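Local coordinates for separin (PDB 5U1T), which is a caspase-like cysteine protease that cleaves the MCD1/SCC1 subunit of cohesin at the onset of anaphase and is held inactive by securin for most of the cell cycle, at residues K1213-W1216 / T1217-D1221; R1225-Q1228 / L1229-I1233; G1420-S1423 / R1424-S1427. All blocks are in the same frame, centred on the assembly; numbering follows the deposited sequence.

Contact 1 of 3, residues K1213-W1216 / T1217-D1221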
loop_
_atom_site.group_PDB
_atom_site.type_symbol
_atom_site.label_atom_id
_atom_site.label_comp_id
_atom_site.label_asym_id
_atom_site.label_seq_id
_atom_site.Cartn_x
_atom_site.Cartn_y
_atom_site.Cartn_z
ATOM N N LYS A 1213 41.734 -39.390 23.296
ATOM C CA LYS A 1213 42.713 -39.607 22.247
ATOM C C LYS A 1213 42.113 -39.331 20.877
ATOM O O LYS A 1213 42.822 -38.905 19.963
ATOM C CB LYS A 1213 43.285 -41.034 22.323
ATOM C CG LYS A 1213 44.184 -41.273 23.554
ATOM C CD LYS A 1213 45.046 -42.527 23.442
ATOM C CE LYS A 1213 46.339 -42.358 24.267
ATOM N NZ LYS A 1213 47.345 -43.488 24.176
ATOM N N SER A 1214 40.806 -39.538 20.729
ATOM C CA SER A 1214 40.165 -39.272 19.442
ATOM C C SER A 1214 40.122 -37.782 19.131
ATOM O O SER A 1214 40.438 -37.363 18.023
ATOM C CB SER A 1214 38.754 -39.852 19.400
ATOM O OG SER A 1214 38.787 -41.225 19.053
ATOM N N TRP A 1215 39.731 -36.986 20.115
ATOM C CA TRP A 1215 39.683 -35.535 19.968
ATOM C C TRP A 1215 41.080 -35.002 19.615
ATOM O O TRP A 1215 41.219 -34.018 18.894
ATOM C CB TRP A 1215 39.139 -34.913 21.264
ATOM C CG TRP A 1215 38.956 -33.422 21.301
ATOM C CD1 TRP A 1215 37.825 -32.732 20.996
ATOM C CD2 TRP A 1215 39.920 -32.444 21.730
ATOM N NE1 TRP A 1215 38.025 -31.384 21.178
ATOM C CE2 TRP A 1215 39.303 -31.181 21.630
ATOM C CE3 TRP A 1215 41.245 -32.516 22.180
ATOM C CZ2 TRP A 1215 39.965 -29.995 21.962
ATOM C CZ3 TRP A 1215 41.909 -31.336 22.504
ATOM C CH2 TRP A 1215 41.264 -30.094 22.397
ATOM N N TRP A 1216 42.115 -35.679 20.103
ATOM C CA TRP A 1216 43.485 -35.244 19.871
ATOM C C TRP A 1216 43.995 -35.704 18.510
ATOM O O TRP A 1216 44.780 -35.012 17.842
ATOM C CB TRP A 1216 44.405 -35.757 20.974
ATOM C CG TRP A 1216 44.487 -34.857 22.175
ATOM C CD1 TRP A 1216 44.124 -35.162 23.447
ATOM C CD2 TRP A 1216 44.971 -33.503 22.208
ATOM N NE1 TRP A 1216 44.355 -34.091 24.275
ATOM C CE2 TRP A 1216 44.872 -33.059 23.538
ATOM C CE3 TRP A 1216 45.480 -32.627 21.242
ATOM C CZ2 TRP A 1216 45.258 -31.776 23.928
ATOM C CZ3 TRP A 1216 45.857 -31.355 21.632
ATOM C CH2 TRP A 1216 45.746 -30.943 22.962
ATOM N N THR A 1217 43.549 -36.885 18.109
ATOM C CA THR A 1217 43.853 -37.371 16.782
ATOM C C THR A 1217 43.280 -36.420 15.762
ATOM O O THR A 1217 43.971 -36.025 14.815
ATOM C CB THR A 1217 43.286 -38.759 16.551
ATOM O OG1 THR A 1217 44.051 -39.704 17.307
ATOM C CG2 THR A 1217 43.350 -39.113 15.077
ATOM N N THR A 1218 42.020 -36.044 15.978
ATOM C CA THR A 1218 41.294 -35.179 15.058
ATOM C C THR A 1218 41.919 -33.788 14.938
ATOM O O THR A 1218 42.024 -33.264 13.830
ATOM C CB THR A 1218 39.796 -35.039 15.478
ATOM O OG1 THR A 1218 39.096 -36.262 15.199
ATOM C CG2 THR A 1218 39.116 -33.895 14.732
ATOM N N ARG A 1219 42.331 -33.190 16.058
ATOM C CA ARG A 1219 42.902 -31.843 16.011
ATOM C C ARG A 1219 44.324 -31.846 15.437
ATOM O O ARG A 1219 44.694 -30.941 14.685
ATOM C CB ARG A 1219 42.892 -31.189 17.391
ATOM C CG ARG A 1219 41.509 -31.019 17.976
ATOM C CD ARG A 1219 41.460 -29.866 18.939
ATOM N NE ARG A 1219 41.149 -28.617 18.259
ATOM C CZ ARG A 1219 41.968 -27.576 18.214
ATOM N NH1 ARG A 1219 43.140 -27.652 18.813
ATOM N NH2 ARG A 1219 41.615 -26.461 17.577
ATOM N N TYR A 1220 45.124 -32.850 15.774
ATOM C CA TYR A 1220 46.458 -32.963 15.181
ATOM C C TYR A 1220 46.328 -33.186 13.669
ATOM O O TYR A 1220 47.183 -32.777 12.878
ATOM C CB TYR A 1220 47.259 -34.096 15.833
ATOM C CG TYR A 1220 48.207 -33.646 16.933
ATOM C CD1 TYR A 1220 47.782 -33.553 18.258
ATOM C CD2 TYR A 1220 49.549 -33.336 16.650
ATOM C CE1 TYR A 1220 48.664 -33.158 19.284
ATOM C CE2 TYR A 1220 50.443 -32.938 17.672
ATOM C CZ TYR A 1220 49.984 -32.846 18.997
ATOM O OH TYR A 1220 50.854 -32.447 20.009
ATOM N N ASP A 1221 45.234 -33.824 13.277
ATOM C CA ASP A 1221 44.962 -34.100 11.879
ATOM C C ASP A 1221 44.486 -32.867 11.134
ATOM O O ASP A 1221 44.834 -32.634 9.977
ATOM C CB ASP A 1221 43.918 -35.188 11.771
ATOM C CG ASP A 1221 43.977 -35.883 10.466
ATOM O OD1 ASP A 1221 43.350 -35.393 9.500
ATOM O OD2 ASP A 1221 44.686 -36.906 10.403
#
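Near the start of helix 1209-1237, Trp-1215 and Arg-1219 sit one turn apart, leave the helix on the same side and run along each other. Between these two side chains the interaction is CH-pi. Arg-1219 CD lies over one face of the Trp-1215 indole, 3.5 Å from the centroid of the six-membered ring. Its closest ring atom is Trp-1215 CZ2, at 3.4 Å from Arg-1219 CD. With CG anti to the backbone N, chi1 -178°, the indole stands where the Arg-1219 chain can run over its face. Arg-1219 bends at chi3 (89°), past the ring, and its guanidinium plane is 26° from that of the indole. The polar ends bond nearby: Trp-1215 NE1 to Thr-1197 O, Arg-1219 NE to Thr-1197 OG1 and Arg-1219 NH2 to Ser-1194 OG. With an alanine at Trp-1215, Arg-1219 CD would probably lose its aromatic support and Thr-1197 O its indole donor.

Trp-1216 and Tyr-1220 repeat the spacing. Trp-1216 CE3 meets Tyr-1220 CE1 at 3.8 Å, and the two side chains cross at a slant. On the threonine side, Lys-1213 O accepts two hydrogen bonds from Thr-1217. Thr-1217 N reaches it at 2.8 Å, and Thr-1217 OG1 at 3.0 Å from the opposite face of the carbonyl plane.

The Arg-1219 side chain is about 8 Å from that of Cys-1497, the probable catalytic cysteine. It also touches Thr-1533, Leu-1577 and Leu-1580 in loops. The second protein chain of the assembly packs on Trp-1215 and Trp-1216. Ser-1194 and Thr-1197 belong to the last turns of helix 1180-1198, earlier in the chain.

Contact 2 of 3, residues R1225-Q1228 / L1229-I1233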
loop_
_atom_site.group_PDB
_atom_site.type_symbol
_atom_site.label_atom_id
_atom_site.label_comp_id
_atom_site.label_asym_id
_atom_site.label_seq_id
_atom_site.Cartn_x
_atom_site.Cartn_y
_atom_site.Cartn_z
ATOM N N ARG A 1225 46.352 -30.887 8.000
ATOM C CA ARG A 1225 45.611 -30.508 6.810
ATOM C C ARG A 1225 45.809 -29.025 6.515
ATOM O O ARG A 1225 46.005 -28.645 5.358
ATOM C CB ARG A 1225 44.137 -30.833 6.971
ATOM C CG ARG A 1225 43.835 -32.307 6.907
ATOM C CD ARG A 1225 42.355 -32.573 7.173
ATOM N NE ARG A 1225 41.461 -31.621 6.509
ATOM C CZ ARG A 1225 40.140 -31.575 6.699
ATOM N NH1 ARG A 1225 39.551 -32.426 7.531
ATOM N NH2 ARG A 1225 39.397 -30.678 6.055
ATOM N N MET A 1226 45.787 -28.191 7.557
ATOM C CA MET A 1226 45.970 -26.756 7.344
ATOM C C MET A 1226 47.399 -26.390 6.948
ATOM O O MET A 1226 47.614 -25.561 6.056
ATOM C CB MET A 1226 45.587 -25.948 8.571
ATOM C CG MET A 1226 45.715 -24.468 8.278
ATOM S SD MET A 1226 45.124 -23.381 9.563
ATOM C CE MET A 1226 43.368 -23.773 9.557
ATOM N N GLN A 1227 48.370 -26.991 7.622
ATOM C CA GLN A 1227 49.762 -26.816 7.245
ATOM C C GLN A 1227 50.004 -27.188 5.780
ATOM O O GLN A 1227 50.727 -26.500 5.065
ATOM C CB GLN A 1227 50.668 -27.661 8.132
ATOM C CG GLN A 1227 52.105 -27.743 7.619
ATOM C CD GLN A 1227 53.003 -28.581 8.500
ATOM O OE1 GLN A 1227 52.672 -29.719 8.850
ATOM N NE2 GLN A 1227 54.154 -28.019 8.872
ATOM N N GLN A 1228 49.390 -28.282 5.344
ATOM C CA GLN A 1228 49.556 -28.748 3.984
ATOM C C GLN A 1228 48.952 -27.762 2.998
ATOM O O GLN A 1228 49.549 -27.476 1.968
ATOM C CB GLN A 1228 48.940 -30.132 3.816
ATOM C CG GLN A 1228 49.926 -31.261 4.045
ATOM C CD GLN A 1228 49.236 -32.582 4.356
ATOM O OE1 GLN A 1228 47.995 -32.665 4.380
ATOM N NE2 GLN A 1228 50.030 -33.620 4.620
ATOM N N LEU A 1229 47.781 -27.229 3.317
ATOM C CA LEU A 1229 47.113 -26.285 2.433
ATOM C C LEU A 1229 47.953 -25.024 2.239
ATOM O O LEU A 1229 48.087 -24.515 1.128
ATOM C CB LEU A 1229 45.732 -25.924 2.987
ATOM C CG LEU A 1229 44.906 -24.858 2.267
ATOM C CD1 LEU A 1229 44.590 -25.284 0.839
ATOM C CD2 LEU A 1229 43.631 -24.584 3.037
ATOM N N LEU A 1230 48.526 -24.526 3.327
ATOM C CA LEU A 1230 49.367 -23.336 3.261
ATOM C C LEU A 1230 50.651 -23.630 2.489
ATOM O O LEU A 1230 51.179 -22.782 1.753
ATOM C CB LEU A 1230 49.696 -22.839 4.663
ATOM C CG LEU A 1230 48.543 -22.374 5.540
ATOM C CD1 LEU A 1230 49.083 -22.113 6.938
ATOM C CD2 LEU A 1230 47.944 -21.116 4.956
ATOM N N ASN A 1231 51.147 -24.845 2.656
ATOM C CA ASN A 1231 52.269 -25.280 1.862
ATOM C C ASN A 1231 51.950 -25.249 0.376
ATOM O O ASN A 1231 52.711 -24.667 -0.398
ATOM C CB ASN A 1231 52.705 -26.664 2.283
ATOM C CG ASN A 1231 54.035 -26.637 2.951
ATOM O OD1 ASN A 1231 54.136 -26.302 4.144
ATOM N ND2 ASN A 1231 55.095 -26.950 2.178
ATOM N N ASN A 1232 50.823 -25.849 -0.011
ATOM C CA ASN A 1232 50.378 -25.843 -1.406
ATOM C C ASN A 1232 50.320 -24.438 -1.957
ATOM O O ASN A 1232 50.768 -24.175 -3.066
ATOM C CB ASN A 1232 48.993 -26.477 -1.576
ATOM C CG ASN A 1232 48.952 -27.955 -1.193
ATOM O OD1 ASN A 1232 49.990 -28.631 -1.072
ATOM N ND2 ASN A 1232 47.725 -28.471 -1.009
ATOM N N ILE A 1233 49.754 -23.539 -1.164
ATOM C CA ILE A 1233 49.594 -22.161 -1.581
ATOM C C ILE A 1233 50.963 -21.516 -1.812
ATOM O O ILE A 1233 51.196 -20.954 -2.880
ATOM C CB ILE A 1233 48.749 -21.383 -0.554
ATOM C CG1 ILE A 1233 47.269 -21.708 -0.799
ATOM C CG2 ILE A 1233 49.007 -19.890 -0.660
ATOM C CD1 ILE A 1233 46.326 -21.387 0.346
#
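Arg-1225 opens this turn by accepting the amide of Leu-1229: Leu-1229 N is 3.1 Å from Arg-1225 O. Its side chain takes no part in the turn itself. It runs to helix 1180-1198, where NH1 makes a salt bridge with Glu-1193 and NH2 a weak hydrogen bond with Ser-1189. The side chain also touches Ile-1190.

Met-1226 follows and pairs with Leu-1230. Leu-1230 N donates to Met-1226 O at 3.1 Å, with an N-H...O angle of 164°. The side chains meet loosely, Met-1226 CG to Leu-1230 CD1 at 4.3 Å. Leu-1230 has CG anti to its carbonyl carbon (chi1 -63°), which lays this atom against the backbone of the turn before, 3.4 Å from Met-1226 O. Both residues are buried. Met-1226 packs on Leu-1187 and Ile-1190, and Leu-1230 on Pro-1370 and Tyr-1579.

Gln-1227 accepts the amide of Asn-1231, with Asn-1231 N 3.0 Å from Gln-1227 O. Its own NE2 makes a weak hydrogen bond with Tyr-1579 OH. Tyr-1579 is thus met by both Gln-1227 and Leu-1230, three residues apart.

Gln-1228 closes the series. Asn-1232 N is 2.9 Å from Gln-1228 O, and this N-H...O angle is 167°.

Four successive i to i+4 backbone bonds make this plain alpha-helix. Its side chains are sorted as in an amphipathic helix. Met-1226, Leu-1229, Leu-1230 and Ile-1233 are buried, with Leu-1187 of helix 1180-1198 meeting Met-1226 and Leu-1229. Leu-1229 also touches Leu-1178, and Ile-1233 touches Phe-1369, both in loops. Gln-1228 and Asn-1232 line the exposed side.

Contact 3 of 3, residues G1420-S1423 / R1424-S1427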
loop_
_atom_site.group_PDB
_atom_site.type_symbol
_atom_site.label_atom_id
_atom_site.label_comp_id
_atom_site.label_asym_id
_atom_site.label_seq_id
_atom_site.Cartn_x
_atom_site.Cartn_y
_atom_site.Cartn_z
ATOM N N GLY A 1420 33.111 -17.410 33.676
ATOM C CA GLY A 1420 33.464 -18.552 34.503
ATOM C C GLY A 1420 33.489 -19.876 33.760
ATOM O O GLY A 1420 33.217 -20.919 34.348
ATOM N N ASP A 1421 33.804 -19.833 32.465
ATOM C CA ASP A 1421 33.842 -21.035 31.631
ATOM C C ASP A 1421 35.263 -21.355 31.178
ATOM O O ASP A 1421 35.472 -22.208 30.305
ATOM C CB ASP A 1421 32.923 -20.890 30.405
ATOM C CG ASP A 1421 33.088 -19.554 29.700
ATOM O OD1 ASP A 1421 33.996 -18.788 30.094
ATOM O OD2 ASP A 1421 32.314 -19.269 28.746
ATOM N N LEU A 1422 36.228 -20.661 31.777
ATOM C CA LEU A 1422 37.637 -20.812 31.432
ATOM C C LEU A 1422 38.482 -20.719 32.688
ATOM O O LEU A 1422 39.275 -19.790 32.852
ATOM C CB LEU A 1422 38.083 -19.743 30.436
ATOM C CG LEU A 1422 37.662 -19.842 28.972
ATOM C CD1 LEU A 1422 38.154 -18.619 28.225
ATOM C CD2 LEU A 1422 38.200 -21.115 28.350
ATOM N N SER A 1423 38.336 -21.695 33.571
ATOM C CA SER A 1423 38.809 -21.518 34.927
ATOM C C SER A 1423 40.315 -21.718 35.070
ATOM O O SER A 1423 40.925 -21.188 36.003
ATOM C CB SER A 1423 38.030 -22.451 35.852
ATOM O OG SER A 1423 36.649 -22.075 35.860
ATOM N N ARG A 1424 40.917 -22.457 34.141
ATOM C CA ARG A 1424 42.374 -22.669 34.144
ATOM C C ARG A 1424 43.072 -21.418 33.631
ATOM O O ARG A 1424 44.169 -21.062 34.072
ATOM C CB ARG A 1424 42.746 -23.876 33.274
ATOM C CG ARG A 1424 44.125 -24.515 33.512
ATOM C CD ARG A 1424 44.269 -25.774 32.632
ATOM N NE ARG A 1424 42.960 -26.409 32.406
ATOM C CZ ARG A 1424 42.357 -26.533 31.220
ATOM N NH1 ARG A 1424 41.161 -27.115 31.128
ATOM N NH2 ARG A 1424 42.951 -26.087 30.128
ATOM N N THR A 1425 42.421 -20.770 32.670
ATOM C CA THR A 1425 42.888 -19.499 32.144
ATOM C C THR A 1425 42.877 -18.487 33.275
ATOM O O THR A 1425 43.852 -17.760 33.482
ATOM C CB THR A 1425 42.014 -18.993 30.980
ATOM O OG1 THR A 1425 41.903 -20.014 29.985
ATOM C CG2 THR A 1425 42.617 -17.739 30.373
ATOM N N GLU A 1426 41.772 -18.450 34.013
ATOM C CA GLU A 1426 41.696 -17.558 35.156
ATOM C C GLU A 1426 42.853 -17.833 36.102
ATOM O O GLU A 1426 43.511 -16.900 36.533
ATOM C CB GLU A 1426 40.374 -17.691 35.892
ATOM C CG GLU A 1426 40.213 -16.630 36.977
ATOM C CD GLU A 1426 38.890 -16.731 37.725
ATOM O OE1 GLU A 1426 37.880 -16.158 37.262
ATOM O OE2 GLU A 1426 38.866 -17.391 38.781
ATOM N N SER A 1427 43.119 -19.108 36.380
ATOM C CA SER A 1427 44.225 -19.489 37.269
ATOM C C SER A 1427 45.556 -18.914 36.821
ATOM O O SER A 1427 46.327 -18.413 37.644
ATOM C CB SER A 1427 44.361 -21.013 37.367
ATOM O OG SER A 1427 43.137 -21.632 37.717
#
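Ser-1427 turns OG beside its backbone N (chi1 -53°), and this brings the hydroxyl back to Ser-1423 one turn earlier. Thr-1425 has the same first torsion, with OG1 anti to its carbonyl carbon, and this sets OG1 next to Leu-1422.

Ser-1423 O therefore accepts two bonds from one residue. Ser-1427 OG donates to it at 2.8 Å, tilted 20° from the carbonyl plane. Ser-1427 N donates to it at 3.0 Å from well above that plane. The hydroxyl thus doubles the usual backbone bond of a first helical turn and has its proton committed to a main-chain oxygen.

Leu-1422 is the N-cap residue. Its carbonyl starts the helical pattern: Glu-1426 N lies 3.1 Å from Leu-1422 O, in the carbonyl plane, with an N-H...O angle of 162°. Leu-1422 and Thr-1425 extend in the same direction, flank against flank. Leu-1422 CB is 3.9 Å from Thr-1425 OG1 and 4.0 Å from Thr-1425 CB. These are van der Waals contacts. The polar partner of Thr-1425 OG1 is Asp-1538. Glu-1426 places CB 3.5 Å from Ser-1423 O, then extends away to a salt bridge with Lys-1430.

The turn links strand 1412-1416, a parallel strand of the caspase-like six-stranded sheet, to the helix that follows, 1423-1436, with the helix N-terminus at Leu-1422. The side chain of Asn-1417, just past that strand, accepts a hydrogen bond from Leu-1422 N through OD1. The Leu-1422 side chain is about 7 Å from that of Cys-1497, the probable catalytic cysteine, and also packs against an apolar side chain of the second protein chain. The first turns of helix 1534-1548 meet this turn: Asp-1534 forms a salt bridge with Arg-1424 and touches Leu-1422 and Thr-1425.

Contacts 1 and 2 follow each other on one helix, 1209-1237, with centres 18 Å apart. Contact 3 comes about 190 residues later, at the start of helix 1423-1436, after strand 1412-1416 of the six-stranded sheet in the chain. Its centre is 23 Å from that of contact 1 and 33 Å from that of contact 2. The nearest atoms of contacts 1 and 3 are about 9 Å apart, so they do not touch. Both still come close to Cys-1497 and meet the second protein chain, consistent with a place beside the active site. Contact 2 is further along the helix, away from that site. All three belong to the protease part of the chain.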